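PDB 1SA3: type II restriction enzyme MspI, which recognises the double-stranded DNA sequence 5'-CCGG-3' and cuts it after the first cytosine, leaving fragments with 5'-phosphates. Local coordinates for residues A129-E134 / R184-L189; E180-W185 / T243-T248. All blocks are in the same frame, centred on the assembly; numbering follows the deposited sequence.

How the contacts relate
Contacts 1 and 2 have centres about 8 Å apart and both use helix 179-188, sharing Arg184 and Trp185. They meet where Cys186 CB of contact 1 packs 4.1 Å from Leu245 CD1 of contact 2. Their other segments use the two outer strands, 127-131 and 246-249, of a three-stranded antiparallel sheet whose middle strand is 258-261; the helix thus packs against residues from both edges of that sheet. Each outer strand also reaches the DNA: Glu130 lies at cytidines of chain A, and Thr248 accepts a hydrogen bond from a cytosine of chain B. The sodium ligands Glu35, Asp84 and Asp99 belong to neither contact.

Contact 1 (A129-E134 / R184-L189); sequences AEYDVE and RWCVTL. With nucleotides of chain A.
Tyr131 fills the tight part of this contact, wedged against Trp185, Cys186 and Leu189 at the end of helix 179-188. Its CG stands anti to the carbonyl carbon (chi1 -51°), which sends the ring from strand 127-131 toward helix 179-188. CZ3 of Trp185 sits 3.4 Å above the plane of the Tyr131 ring, over its centre. The two side chains come from opposite directions with their ring planes inclined at 45°, so the indole presents CZ3 and CH2 to the phenol and does not lie flat on it. The phenol hydroxyl is held by one bond across the contact: Tyr131 OH donates to Cys186 O at 2.7 Å, tilted 30° from the carbonyl plane. Methyl CD2 of Leu189, the first residue to leave the helix, reaches Tyr131 OH at 3.4 Å and also covers one face of the Trp185 ring near its rim. Ile136 of helix 133-140 touches both aromatic side chains.

Away from Tyr131 the contact thins out. Ala129 CB comes no closer than 4.0 Å to Cys186 O. Glu130 is turned to the DNA instead, its OE1 3.2 Å from C5 of DC4 of chain A, while OE2 forms a salt bridge with Lys257. The partly exposed Asp132 caps helix 133-140 from the position just before it: Glu134 N donates to Asp132 OD2 at 3.1 Å, from above the carboxylate plane. Strand 127-131 is thus an outer strand of the three-stranded antiparallel sheet, with Tyr131 turned to helix 179-188, neighbouring Glu130 to the DNA, and the chain passing through the Asp132 N-cap into helix 133-140.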
ATOM      1  N   ALA E 129       0.671   3.919   7.188  1.00 11.11           N
ATOM      2  CA  ALA E 129       1.671   3.688   8.229  1.00 12.43           C
ATOM      3  C   ALA E 129       1.684   4.780   9.279  1.00 11.08           C
ATOM      4  O   ALA E 129       1.087   5.845   9.103  1.00  9.11           O
ATOM      5  CB  ALA E 129       3.059   3.570   7.601  1.00 17.44           C
ATOM      6  N   GLU E 130       2.363   4.497  10.384  1.00 14.15           N
ATOM      7  CA  GLU E 130       2.508   5.458  11.464  1.00 15.45           C
ATOM      8  C   GLU E 130       3.981   5.455  11.869  1.00 16.51           C
ATOM      9  O   GLU E 130       4.624   4.399  11.906  1.00 12.80           O
ATOM     10  CB  GLU E 130       1.608   5.092  12.651  1.00 15.71           C
ATOM     11  CG  GLU E 130       1.841   3.718  13.254  1.00 13.82           C
ATOM     12  CD  GLU E 130       0.983   3.497  14.486  1.00 19.16           C
ATOM     13  OE1 GLU E 130      -0.264   3.536  14.370  1.00 15.82           O
ATOM     14  OE2 GLU E 130       1.557   3.295  15.573  1.00 20.16           O
ATOM     15  N   TYR E 131       4.523   6.638  12.143  1.00 15.01           N
ATOM     16  CA  TYR E 131       5.931   6.734  12.509  1.00 16.01           C
ATOM     17  C   TYR E 131       6.207   7.909  13.424  1.00 16.07           C
ATOM     18  O   TYR E 131       5.437   8.863  13.476  1.00 14.45           O
ATOM     19  CB  TYR E 131       6.815   6.956  11.274  1.00 14.18           C
ATOM     20  CG  TYR E 131       6.643   6.015  10.101  1.00 16.83           C
ATOM     21  CD1 TYR E 131       5.978   6.434   8.951  1.00 16.42           C
ATOM     22  CD2 TYR E 131       7.217   4.745  10.105  1.00 18.85           C
ATOM     23  CE1 TYR E 131       5.894   5.625   7.831  1.00 17.82           C
ATOM     24  CE2 TYR E 131       7.136   3.918   8.978  1.00 19.23           C
ATOM     25  CZ  TYR E 131       6.474   4.370   7.850  1.00 13.63           C
ATOM     26  OH  TYR E 131       6.387   3.580   6.734  1.00 13.90           O
ATOM     27  N   ASP E 132       7.334   7.845  14.128  1.00 17.53           N
ATOM     28  CA  ASP E 132       7.744   8.956  14.963  1.00 13.62           C
ATOM     29  C   ASP E 132       8.529   9.858  14.010  1.00 15.37           C
ATOM     30  O   ASP E 132       9.143   9.376  13.059  1.00 14.77           O
ATOM     31  CB  ASP E 132       8.669   8.498  16.085  1.00 15.88           C
ATOM     32  CG  ASP E 132       9.214   9.661  16.873  1.00 18.28           C
ATOM     33  OD1 ASP E 132       8.426  10.300  17.600  1.00 21.02           O
ATOM     34  OD2 ASP E 132      10.425   9.950  16.746  1.00 23.60           O
ATOM     35  N   VAL E 133       8.517  11.159  14.269  1.00 15.32           N
ATOM     36  CA  VAL E 133       9.220  12.110  13.424  1.00 17.01           C
ATOM     37  C   VAL E 133      10.686  11.753  13.169  1.00 16.41           C
ATOM     38  O   VAL E 133      11.164  11.861  12.044  1.00 18.43           O
ATOM     39  CB  VAL E 133       9.142  13.531  14.042  1.00 17.32           C
ATOM     40  CG1 VAL E 133       9.811  13.534  15.414  1.00 18.33           C
ATOM     41  CG2 VAL E 133       9.796  14.546  13.117  1.00 16.68           C
ATOM     42  N   GLU E 134      11.407  11.322  14.198  1.00 18.78           N
ATOM     43  CA  GLU E 134      12.828  10.998  14.025  1.00 19.80           C
ATOM     44  C   GLU E 134      13.044   9.835  13.055  1.00 20.64           C
ATOM     45  O   GLU E 134      14.023   9.804  12.304  1.00 19.12           O
ATOM     46  CB  GLU E 134      13.461  10.667  15.381  1.00 22.32           C
ATOM     47  CG  GLU E 134      13.487  11.828  16.382  1.00 21.36           C
ATOM     48  CD  GLU E 134      14.419  12.959  15.964  1.00 25.80           C
ATOM     49  OE1 GLU E 134      15.256  12.750  15.059  1.00 27.28           O
ATOM     50  OE2 GLU E 134      14.319  14.057  16.548  1.00 21.09           O
ATOM     51  N   ARG E 184       7.968   7.657  -1.113  1.00 16.08           N
ATOM     52  CA  ARG E 184       8.499   6.315  -1.319  1.00 16.00           C
ATOM     53  C   ARG E 184       8.873   5.654   0.007  1.00 17.47           C
ATOM     54  O   ARG E 184       8.581   4.477   0.225  1.00 16.87           O
ATOM     55  CB  ARG E 184       9.717   6.373  -2.254  1.00 18.75           C
ATOM     56  CG  ARG E 184      10.228   5.023  -2.719  1.00 20.86           C
ATOM     57  CD  ARG E 184      11.389   5.193  -3.705  1.00 23.53           C
ATOM     58  NE  ARG E 184      10.979   5.865  -4.936  1.00 23.97           N
ATOM     59  CZ  ARG E 184      10.353   5.274  -5.949  1.00 26.49           C
ATOM     60  NH1 ARG E 184      10.059   3.983  -5.891  1.00 30.37           N
ATOM     61  NH2 ARG E 184      10.024   5.976  -7.030  1.00 28.89           N
ATOM     62  N   TRP E 185       9.498   6.407   0.908  1.00 16.08           N
ATOM     63  CA  TRP E 185       9.886   5.830   2.187  1.00 18.50           C
ATOM     64  C   TRP E 185       8.672   5.493   3.056  1.00 16.49           C
ATOM     65  O   TRP E 185       8.646   4.459   3.720  1.00 15.75           O
ATOM     66  CB  TRP E 185      10.816   6.772   2.954  1.00 22.21           C
ATOM     67  CG  TRP E 185      11.277   6.174   4.235  1.00 23.33           C
ATOM     68  CD1 TRP E 185      12.353   5.356   4.421  1.00 22.87           C
ATOM     69  CD2 TRP E 185      10.625   6.274   5.504  1.00 20.38           C
ATOM     70  NE1 TRP E 185      12.411   4.938   5.728  1.00 19.22           N
ATOM     71  CE2 TRP E 185      11.361   5.487   6.415  1.00 22.18           C
ATOM     72  CE3 TRP E 185       9.487   6.953   5.958  1.00 23.07           C
ATOM     73  CZ2 TRP E 185      10.994   5.356   7.761  1.00 24.18           C
ATOM     74  CZ3 TRP E 185       9.122   6.824   7.293  1.00 22.47           C
ATOM     75  CH2 TRP E 185       9.874   6.030   8.178  1.00 22.40           C
ATOM     76  N   CYS E 186       7.666   6.360   3.049  1.00 18.05           N
ATOM     77  CA  CYS E 186       6.466   6.118   3.843  1.00 14.84           C
ATOM     78  C   CYS E 186       5.751   4.820   3.468  1.00 17.49           C
ATOM     79  O   CYS E 186       5.284   4.096   4.347  1.00 15.99           O
ATOM     80  CB  CYS E 186       5.477   7.278   3.704  1.00 20.94           C
ATOM     81  SG  CYS E 186       5.832   8.678   4.778  1.00 23.77           S
ATOM     82  N   VAL E 187       5.662   4.531   2.172  1.00 14.01           N
ATOM     83  CA  VAL E 187       4.978   3.319   1.716  1.00 15.59           C
ATOM     84  C   VAL E 187       5.868   2.097   1.497  1.00 16.54           C
ATOM     85  O   VAL E 187       5.353   0.992   1.356  1.00 17.77           O
ATOM     86  CB  VAL E 187       4.157   3.573   0.417  1.00 18.49           C
ATOM     87  CG1 VAL E 187       3.115   4.647   0.676  1.00 21.37           C
ATOM     88  CG2 VAL E 187       5.072   3.996  -0.737  1.00 15.56           C
ATOM     89  N   THR E 188       7.191   2.267   1.476  1.00 13.43           N
ATOM     90  CA  THR E 188       8.069   1.108   1.264  1.00 15.01           C
ATOM     91  C   THR E 188       9.162   0.904   2.301  1.00 12.64           C
ATOM     92  O   THR E 188       9.764  -0.167   2.362  1.00 13.62           O
ATOM     93  CB  THR E 188       8.799   1.172  -0.091  1.00 14.08           C
ATOM     94  OG1 THR E 188       9.772   2.227  -0.053  1.00 13.20           O
ATOM     95  CG2 THR E 188       7.812   1.391  -1.229  1.00 12.91           C
ATOM     96  N   LEU E 189       9.424   1.936   3.091  1.00 13.43           N
ATOM     97  CA  LEU E 189      10.470   1.928   4.114  1.00 15.73           C
ATOM     98  C   LEU E 189      11.862   2.062   3.515  1.00 18.23           C
ATOM     99  O   LEU E 189      12.866   1.731   4.142  1.00 17.17           O
ATOM    100  CB  LEU E 189      10.410   0.679   4.995  1.00 16.21           C
ATOM    101  CG  LEU E 189       9.379   0.702   6.120  1.00 16.52           C
ATOM    102  CD1 LEU E 189       9.667  -0.449   7.060  1.00 18.37           C
ATOM    103  CD2 LEU E 189       9.436   2.026   6.884  1.00 17.42           C
TER
ATOM    104  P    DC A   4       3.613  -1.092  12.707  1.00 20.94           P
ATOM    105  OP1  DC A   4       4.650  -1.817  11.946  1.00 19.26           O
ATOM    106  OP2  DC A   4       3.522   0.387  12.601  1.00 24.84           O
ATOM    107  O5'  DC A   4       2.218  -1.708  12.281  1.00 19.06           O
ATOM    108  C5'  DC A   4       2.032  -3.111  12.320  1.00 19.28           C
ATOM    109  C4'  DC A   4       0.648  -3.456  11.834  1.00 20.04           C
ATOM    110  O4'  DC A   4      -0.306  -3.087  12.861  1.00 18.42           O
ATOM    111  C3'  DC A   4       0.237  -2.719  10.555  1.00 15.05           C
ATOM    112  O3'  DC A   4      -0.282  -3.659   9.610  1.00 16.82           O
ATOM    113  C2'  DC A   4      -0.800  -1.713  11.036  1.00 16.31           C
ATOM    114  C1'  DC A   4      -1.378  -2.368  12.288  1.00 17.84           C
ATOM    115  N1   DC A   4      -1.873  -1.417  13.302  1.00 20.14           N
ATOM    116  C2   DC A   4      -3.093  -1.680  13.955  1.00 18.32           C
ATOM    117  O2   DC A   4      -3.714  -2.722  13.689  1.00 16.81           O
ATOM    118  N3   DC A   4      -3.563  -0.788  14.856  1.00 17.82           N
ATOM    119  C4   DC A   4      -2.874   0.326  15.118  1.00 18.28           C
ATOM    120  N4   DC A   4      -3.393   1.189  15.996  1.00 13.46           N
ATOM    121  C5   DC A   4      -1.625   0.609  14.485  1.00 15.92           C
ATOM    122  C6   DC A   4      -1.166  -0.281  13.595  1.00 14.06           C
ATOM    123  P    DC A   3       5.344   1.453  18.726  1.00 31.30           P
ATOM    124  OP1  DC A   3       6.764   1.323  18.328  1.00 32.29           O
ATOM    125  OP2  DC A   3       4.732   2.799  18.843  1.00 34.03           O
ATOM    126  O5'  DC A   3       4.488   0.585  17.708  1.00 30.33           O
ATOM    127  C5'  DC A   3       4.773  -0.801  17.566  1.00 23.69           C
ATOM    128  C4'  DC A   3       3.808  -1.445  16.602  1.00 22.34           C
ATOM    129  O4'  DC A   3       2.521  -1.645  17.232  1.00 18.55           O
ATOM    130  C3'  DC A   3       3.554  -0.681  15.301  1.00 18.67           C
ATOM    131  O3'  DC A   3       3.751  -1.589  14.222  1.00 19.46           O
ATOM    132  C2'  DC A   3       2.104  -0.221  15.426  1.00 18.26           C
ATOM    133  C1'  DC A   3       1.480  -1.268  16.352  1.00 20.43           C
ATOM    134  N1   DC A   3       0.351  -0.809  17.191  1.00 15.98           N
ATOM    135  C2   DC A   3      -0.834  -1.577  17.237  1.00 17.05           C
ATOM    136  O2   DC A   3      -0.924  -2.595  16.539  1.00 12.59           O
ATOM    137  N3   DC A   3      -1.844  -1.183  18.046  1.00 13.69           N
ATOM    138  C4   DC A   3      -1.714  -0.078  18.784  1.00 16.43           C
ATOM    139  N4   DC A   3      -2.733   0.267  19.574  1.00 13.96           N
ATOM    140  C5   DC A   3      -0.534   0.725  18.744  1.00 13.42           C
ATOM    141  C6   DC A   3       0.459   0.330  17.937  1.00 17.40           C
TER

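Contact 2 (E180-W185 / T243-T248); sequences ERFIRW and TGLNWT. With nucleotides of chain B.
Phe182 and Trp247 approach from opposite directions with their ring planes nearly parallel, 9° apart, yet they do not form a true stack. The centroids of the Phe182 ring and the six-membered ring of Trp247 are 5.3 Å apart and the rings are slid so far that they barely overlap; contact is made at their rims, where Phe182 CZ meets Trp247 CZ2 at 3.4 Å. With its CG anti to the backbone N (chi1 -167°), Phe182 projects from helix 179-188 toward the segment 243-248. The Thr243 side chain lies at a slant to it, with CG2 3.6 Å from Phe182 CD2, while Leu245 CD1 sits near the ring plane at the edge.

Ile183, one residue on, slides past Thr243 in the opposite direction. Its CD1 presses against Thr243 O at 3.1 Å, a tight apolar-to-carbonyl contact, and its CG1 flanks the Thr243 side chain more loosely.

Thr243 opens an ST turn: its OG1 accepts from Leu245 N at 3.3 Å, and the turn leads through Gly244 into the outer strand 246-249 of the three-stranded antiparallel sheet. The same oxygen receives Trp247 NE1 at 3.2 Å, with the partner 18° out of the indole plane. OG1 accepts both N-H groups and is also hydrogen-bonded to the carbonyl Gly240 O, so this buried hydroxyl has three polar partners and ties the indole to the turn. Phe241, Phe260 and His154 meet Trp247 edge-to-face, and Leu175 of helix 165-175 touches Phe182, Thr243 and Trp247.

One residue beyond Trp247, Thr248 faces the DNA: its OG1 accepts from N4 of DC4 of chain B at 2.9 Å, a bond to the amino group that cytosine presents in the major groove, consistent with a part in recognising the base.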
ATOM      1  N   GLU E 180       9.485  13.153  -3.171  1.00 22.98           N
ATOM      2  CA  GLU E 180       9.556  11.775  -3.659  1.00 23.34           C
ATOM      3  C   GLU E 180      10.122  10.785  -2.648  1.00 22.59           C
ATOM      4  O   GLU E 180       9.580   9.691  -2.474  1.00 17.35           O
ATOM      5  CB  GLU E 180      10.376  11.709  -4.953  1.00 25.94           C
ATOM      6  CG  GLU E 180       9.707  12.414  -6.119  1.00 31.25           C
ATOM      7  CD  GLU E 180      10.264  12.004  -7.476  1.00 37.86           C
ATOM      8  OE1 GLU E 180       9.667  12.415  -8.489  1.00 38.58           O
ATOM      9  OE2 GLU E 180      11.284  11.277  -7.538  1.00 38.89           O
ATOM     10  N   ARG E 181      11.216  11.158  -1.989  1.00 19.92           N
ATOM     11  CA  ARG E 181      11.812  10.286  -0.989  1.00 21.73           C
ATOM     12  C   ARG E 181      10.831  10.082   0.162  1.00 18.59           C
ATOM     13  O   ARG E 181      10.684   8.972   0.668  1.00 18.36           O
ATOM     14  CB  ARG E 181      13.118  10.886  -0.462  1.00 21.57           C
ATOM     15  CG  ARG E 181      14.325  10.573  -1.330  1.00 24.81           C
ATOM     16  CD  ARG E 181      15.530  11.400  -0.906  1.00 26.95           C
ATOM     17  NE  ARG E 181      15.320  12.821  -1.175  1.00 28.78           N
ATOM     18  CZ  ARG E 181      16.211  13.770  -0.900  1.00 31.36           C
ATOM     19  NH1 ARG E 181      17.370  13.448  -0.341  1.00 29.10           N
ATOM     20  NH2 ARG E 181      15.949  15.037  -1.195  1.00 30.48           N
ATOM     21  N   PHE E 182      10.159  11.156   0.566  1.00 17.48           N
ATOM     22  CA  PHE E 182       9.187  11.090   1.659  1.00 16.12           C
ATOM     23  C   PHE E 182       8.078  10.083   1.337  1.00 14.35           C
ATOM     24  O   PHE E 182       7.758   9.209   2.146  1.00 16.08           O
ATOM     25  CB  PHE E 182       8.566  12.471   1.893  1.00 15.85           C
ATOM     26  CG  PHE E 182       7.791  12.589   3.185  1.00 17.74           C
ATOM     27  CD1 PHE E 182       8.404  13.082   4.333  1.00 18.53           C
ATOM     28  CD2 PHE E 182       6.442  12.251   3.243  1.00 18.45           C
ATOM     29  CE1 PHE E 182       7.686  13.248   5.523  1.00 19.53           C
ATOM     30  CE2 PHE E 182       5.716  12.411   4.427  1.00 18.85           C
ATOM     31  CZ  PHE E 182       6.344  12.915   5.572  1.00 17.25           C
ATOM     32  N   ILE E 183       7.493  10.201   0.151  1.00 15.28           N
ATOM     33  CA  ILE E 183       6.416   9.301  -0.241  1.00 17.42           C
ATOM     34  C   ILE E 183       6.888   7.858  -0.371  1.00 16.54           C
ATOM     35  O   ILE E 183       6.282   6.945   0.186  1.00 15.77           O
ATOM     36  CB  ILE E 183       5.789   9.719  -1.581  1.00 18.17           C
ATOM     37  CG1 ILE E 183       5.231  11.138  -1.474  1.00 16.13           C
ATOM     38  CG2 ILE E 183       4.670   8.755  -1.943  1.00 15.64           C
ATOM     39  CD1 ILE E 183       4.961  11.793  -2.804  1.00 16.84           C
ATOM     40  N   ARG E 184       7.968   7.657  -1.113  1.00 16.08           N
ATOM     41  CA  ARG E 184       8.499   6.315  -1.319  1.00 16.00           C
ATOM     42  C   ARG E 184       8.873   5.654   0.007  1.00 17.47           C
ATOM     43  O   ARG E 184       8.581   4.477   0.225  1.00 16.87           O
ATOM     44  CB  ARG E 184       9.717   6.373  -2.254  1.00 18.75           C
ATOM     45  CG  ARG E 184      10.228   5.023  -2.719  1.00 20.86           C
ATOM     46  CD  ARG E 184      11.389   5.193  -3.705  1.00 23.53           C
ATOM     47  NE  ARG E 184      10.979   5.865  -4.936  1.00 23.97           N
ATOM     48  CZ  ARG E 184      10.353   5.274  -5.949  1.00 26.49           C
ATOM     49  NH1 ARG E 184      10.059   3.983  -5.891  1.00 30.37           N
ATOM     50  NH2 ARG E 184      10.024   5.976  -7.030  1.00 28.89           N
ATOM     51  N   TRP E 185       9.498   6.407   0.908  1.00 16.08           N
ATOM     52  CA  TRP E 185       9.886   5.830   2.187  1.00 18.50           C
ATOM     53  C   TRP E 185       8.672   5.493   3.056  1.00 16.49           C
ATOM     54  O   TRP E 185       8.646   4.459   3.720  1.00 15.75           O
ATOM     55  CB  TRP E 185      10.816   6.772   2.954  1.00 22.21           C
ATOM     56  CG  TRP E 185      11.277   6.174   4.235  1.00 23.33           C
ATOM     57  CD1 TRP E 185      12.353   5.356   4.421  1.00 22.87           C
ATOM     58  CD2 TRP E 185      10.625   6.274   5.504  1.00 20.38           C
ATOM     59  NE1 TRP E 185      12.411   4.938   5.728  1.00 19.22           N
ATOM     60  CE2 TRP E 185      11.361   5.487   6.415  1.00 22.18           C
ATOM     61  CE3 TRP E 185       9.487   6.953   5.958  1.00 23.07           C
ATOM     62  CZ2 TRP E 185      10.994   5.356   7.761  1.00 24.18           C
ATOM     63  CZ3 TRP E 185       9.122   6.824   7.293  1.00 22.47           C
ATOM     64  CH2 TRP E 185       9.874   6.030   8.178  1.00 22.40           C
ATOM     65  N   THR E 243       3.129  16.476  -0.514  1.00 25.24           N
ATOM     66  CA  THR E 243       3.383  15.041  -0.652  1.00 20.95           C
ATOM     67  C   THR E 243       2.196  14.264  -1.206  1.00 21.66           C
ATOM     68  O   THR E 243       2.367  13.151  -1.694  1.00 23.10           O
ATOM     69  CB  THR E 243       3.737  14.370   0.691  1.00 20.11           C
ATOM     70  OG1 THR E 243       2.651  14.552   1.605  1.00 16.90           O
ATOM     71  CG2 THR E 243       5.010  14.942   1.270  1.00 17.98           C
ATOM     72  N   GLY E 244       0.998  14.831  -1.116  1.00 19.79           N
ATOM     73  CA  GLY E 244      -0.170  14.128  -1.617  1.00 21.62           C
ATOM     74  C   GLY E 244      -0.687  13.078  -0.638  1.00 19.90           C
ATOM     75  O   GLY E 244      -1.672  12.383  -0.901  1.00 19.18           O
ATOM     76  N   LEU E 245      -0.001  12.947   0.488  1.00 17.44           N
ATOM     77  CA  LEU E 245      -0.415  12.009   1.522  1.00 18.57           C
ATOM     78  C   LEU E 245      -1.208  12.832   2.527  1.00 18.05           C
ATOM     79  O   LEU E 245      -1.024  14.048   2.617  1.00 18.57           O
ATOM     80  CB  LEU E 245       0.809  11.404   2.218  1.00 14.69           C
ATOM     81  CG  LEU E 245       1.741  10.558   1.349  1.00 15.99           C
ATOM     82  CD1 LEU E 245       2.926  10.096   2.188  1.00 18.59           C
ATOM     83  CD2 LEU E 245       0.979   9.361   0.790  1.00 15.08           C
ATOM     84  N   ASN E 246      -2.092  12.183   3.274  1.00 15.43           N
ATOM     85  CA  ASN E 246      -2.866  12.888   4.284  1.00 18.83           C
ATOM     86  C   ASN E 246      -2.158  12.687   5.614  1.00 19.12           C
ATOM     87  O   ASN E 246      -1.996  11.551   6.067  1.00 19.44           O
ATOM     88  CB  ASN E 246      -4.288  12.335   4.364  1.00 21.82           C
ATOM     89  CG  ASN E 246      -4.981  12.326   3.016  1.00 27.64           C
ATOM     90  OD1 ASN E 246      -4.763  11.436   2.195  1.00 31.69           O
ATOM     91  ND2 ASN E 246      -5.807  13.330   2.777  1.00 26.33           N
ATOM     92  N   TRP E 247      -1.716  13.787   6.221  1.00 15.18           N
ATOM     93  CA  TRP E 247      -1.019  13.742   7.504  1.00 16.15           C
ATOM     94  C   TRP E 247      -1.994  13.824   8.680  1.00 13.29           C
ATOM     95  O   TRP E 247      -2.802  14.748   8.761  1.00 16.10           O
ATOM     96  CB  TRP E 247      -0.044  14.924   7.623  1.00 15.03           C
ATOM     97  CG  TRP E 247       1.122  14.910   6.676  1.00 13.17           C
ATOM     98  CD1 TRP E 247       1.161  14.387   5.423  1.00 12.98           C
ATOM     99  CD2 TRP E 247       2.404  15.525   6.898  1.00 14.12           C
ATOM    100  NE1 TRP E 247       2.386  14.638   4.840  1.00 14.74           N
ATOM    101  CE2 TRP E 247       3.167  15.334   5.728  1.00 13.53           C
ATOM    102  CE3 TRP E 247       2.973  16.219   7.975  1.00 13.21           C
ATOM    103  CZ2 TRP E 247       4.476  15.814   5.598  1.00 13.00           C
ATOM    104  CZ3 TRP E 247       4.280  16.700   7.847  1.00 18.69           C
ATOM    105  CH2 TRP E 247       5.013  16.491   6.663  1.00 14.43           C
ATOM    106  N   THR E 248      -1.918  12.873   9.602  1.00 10.95           N
ATOM    107  CA  THR E 248      -2.789  12.921  10.770  1.00 14.78           C
ATOM    108  C   THR E 248      -2.082  12.232  11.939  1.00 15.81           C
ATOM    109  O   THR E 248      -0.847  12.139  11.943  1.00 14.89           O
ATOM    110  CB  THR E 248      -4.179  12.290  10.462  1.00 16.06           C
ATOM    111  OG1 THR E 248      -5.011  12.370  11.626  1.00 16.42           O
ATOM    112  CG2 THR E 248      -4.035  10.848  10.021  1.00 15.46           C
TER
ATOM    113  P    DC B   4      -8.510  18.289  15.752  1.00 29.71           P
ATOM    114  OP1  DC B   4      -9.058  19.328  16.662  1.00 32.12           O
ATOM    115  OP2  DC B   4      -7.067  17.962  15.802  1.00 26.30           O
ATOM    116  O5'  DC B   4      -9.348  16.951  15.960  1.00 28.91           O
ATOM    117  C5'  DC B   4     -10.775  16.987  15.896  1.00 29.66           C
ATOM    118  C4'  DC B   4     -11.362  15.624  16.173  1.00 26.07           C
ATOM    119  O4'  DC B   4     -11.112  14.742  15.053  1.00 25.52           O
ATOM    120  C3'  DC B   4     -10.836  14.900  17.416  1.00 27.58           C
ATOM    121  O3'  DC B   4     -11.919  14.234  18.082  1.00 28.92           O
ATOM    122  C2'  DC B   4      -9.891  13.869  16.828  1.00 21.33           C
ATOM    123  C1'  DC B   4     -10.622  13.510  15.554  1.00 23.50           C
ATOM    124  N1   DC B   4      -9.796  12.875  14.514  1.00 20.32           N
ATOM    125  C2   DC B   4     -10.249  11.684  13.939  1.00 23.04           C
ATOM    126  O2   DC B   4     -11.355  11.236  14.287  1.00 17.53           O
ATOM    127  N3   DC B   4      -9.476  11.051  13.021  1.00 21.06           N
ATOM    128  C4   DC B   4      -8.299  11.572  12.670  1.00 19.64           C
ATOM    129  N4   DC B   4      -7.556  10.907  11.777  1.00 16.79           N
ATOM    130  C5   DC B   4      -7.823  12.799  13.225  1.00 21.06           C
ATOM    131  C6   DC B   4      -8.600  13.413  14.132  1.00 20.65           C
TER